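Local coordinates for protein Ton_1535 (Thermococcus onnurineus, PDB 3ZPJ) that is of unknown function but folds as an alpha-solenoid of successive helices that includes an unusual left-handed helical turn, at residues 41-44 with 48-51. Numbering follows the deposited sequence.
Sequences VTIY and GPME
Gly48 donates its backbone N-H to the carbonyl of Ile43, a bond that joins the end of helix 29-45 to the segment leaving it. Gly48 N lies 3.1 Å from Ile43 O, although the angle of 145° at the hydrogen leaves the bond somewhat bent. Donor and acceptor are five positions apart (i to i+5), so the bond closes a loop one residue wider than a regular alpha-helical turn, a worked example of how the last carbonyls of a helix can be used by the segment that leaves it. The Ile43 side chain lies beside this bond. Its chi1 of -70° sets CG1 beside the backbone N and leaves CG2 anti to it, and the CG2 branch rests 3.6 Å from Gly48 C and meets the CD atom of the Pro49 ring more loosely. CG2 also lies 3.7 Å from Pro49 O, with CD1 a little farther from the same oxygen.

Two residues on from Gly48, Met50 sends its side chain back to the helix, and it can be followed outward. From CB, CG departs anti to the carbonyl carbon, and the bend at chi2 (-78°) sends the thioether back to the helix. SD then settles 3.7 Å from Tyr44 CA, with Ile43 CG2 lying farther off. The terminal CE comes against Tyr44 O and stands 4.0 Å from Tyr44 CD1, completing a Met-aromatic contact in which SD is 5.3 Å from the ring centroid and well off the ring normal. The CA-CB bond of Tyr44 points away from the loop, and CE meets its ring obliquely, at CD1.

In this helical solenoid, the contact lies at the surface, where the loop leaves helix 29-45 on its way to helix 53-66. Tyr16 of helix 16-22 touches both Ile43 and Pro49, while Ile53, opening the next helix, packs on Ile43 and Tyr44.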
loop_
_atom_site.group_PDB
_atom_site.type_symbol
_atom_site.label_atom_id
_atom_site.label_comp_id
_atom_site.label_asym_id
_atom_site.label_seq_id
_atom_site.Cartn_x
_atom_site.Cartn_y
_atom_site.Cartn_z
ATOM N N VAL A 41 6.842 -1.094 -21.116
ATOM C CA VAL A 41 6.806 -1.719 -19.801
ATOM C C VAL A 41 6.571 -3.237 -19.893
ATOM O O VAL A 41 7.313 -4.014 -19.289
ATOM C CB VAL A 41 5.798 -1.009 -18.858
ATOM C CG1 VAL A 41 5.525 -1.832 -17.616
ATOM C CG2 VAL A 41 6.324 0.374 -18.463
ATOM N N THR A 42 5.580 -3.665 -20.673
ATOM C CA THR A 42 5.333 -5.100 -20.819
ATOM C C THR A 42 6.523 -5.824 -21.450
ATOM O O THR A 42 6.836 -6.938 -21.056
ATOM C CB THR A 42 4.020 -5.426 -21.570
ATOM O OG1 THR A 42 4.052 -4.841 -22.876
ATOM C CG2 THR A 42 2.813 -4.900 -20.790
ATOM N N ILE A 43 7.198 -5.192 -22.408
ATOM C CA ILE A 43 8.427 -5.768 -22.959
ATOM C C ILE A 43 9.500 -5.938 -21.881
ATOM O O ILE A 43 10.082 -7.012 -21.728
ATOM C CB ILE A 43 9.020 -4.903 -24.068
ATOM C CG1 ILE A 43 8.145 -4.944 -25.319
ATOM C CG2 ILE A 43 10.437 -5.371 -24.406
ATOM C CD1 ILE A 43 8.745 -4.162 -26.483
ATOM N N TYR A 44 9.754 -4.865 -21.141
ATOM C CA TYR A 44 10.759 -4.869 -20.089
ATOM C C TYR A 44 10.461 -5.958 -19.065
ATOM O O TYR A 44 11.372 -6.621 -18.564
ATOM C CB TYR A 44 10.800 -3.498 -19.404
ATOM C CG TYR A 44 11.845 -3.356 -18.323
ATOM C CD1 TYR A 44 13.185 -3.166 -18.645
ATOM C CD2 TYR A 44 11.492 -3.397 -16.981
ATOM C CE1 TYR A 44 14.144 -3.033 -17.663
ATOM C CE2 TYR A 44 12.447 -3.263 -15.988
ATOM C CZ TYR A 44 13.770 -3.084 -16.336
ATOM O OH TYR A 44 14.722 -2.953 -15.354
ATOM N N GLY A 48 10.308 -9.454 -23.580
ATOM C CA GLY A 48 10.167 -9.280 -25.011
ATOM C C GLY A 48 11.425 -8.621 -25.537
ATOM O O GLY A 48 12.384 -8.434 -24.783
ATOM N N PRO A 49 11.422 -8.243 -26.824
ATOM C CA PRO A 49 12.603 -7.715 -27.522
ATOM C C PRO A 49 13.051 -6.368 -26.965
ATOM O O PRO A 49 12.550 -5.327 -27.390
ATOM C CB PRO A 49 12.117 -7.558 -28.966
ATOM C CG PRO A 49 10.655 -7.371 -28.851
ATOM C CD PRO A 49 10.212 -8.183 -27.660
ATOM N N MET A 50 14.000 -6.397 -26.033
ATOM C CA MET A 50 14.434 -5.189 -25.345
ATOM C C MET A 50 14.974 -4.105 -26.294
ATOM O O MET A 50 14.989 -2.927 -25.942
ATOM C CB MET A 50 15.464 -5.530 -24.263
ATOM C CG MET A 50 14.937 -6.397 -23.127
ATOM S SD MET A 50 13.961 -5.477 -21.930
ATOM C CE MET A 50 13.924 -6.621 -20.555
ATOM N N GLU A 51 15.387 -4.490 -27.499
ATOM C CA GLU A 51 15.991 -3.535 -28.427
ATOM C C GLU A 51 14.981 -2.618 -29.128
ATOM O O GLU A 51 15.359 -1.783 -29.944
ATOM C CB GLU A 51 16.874 -4.250 -29.457
ATOM C CG GLU A 51 16.112 -4.972 -30.561
ATOM C CD GLU A 51 15.531 -6.308 -30.117
ATOM O OE1 GLU A 51 15.671 -6.664 -28.926
ATOM O OE2 GLU A 51 14.935 -7.006 -30.969
#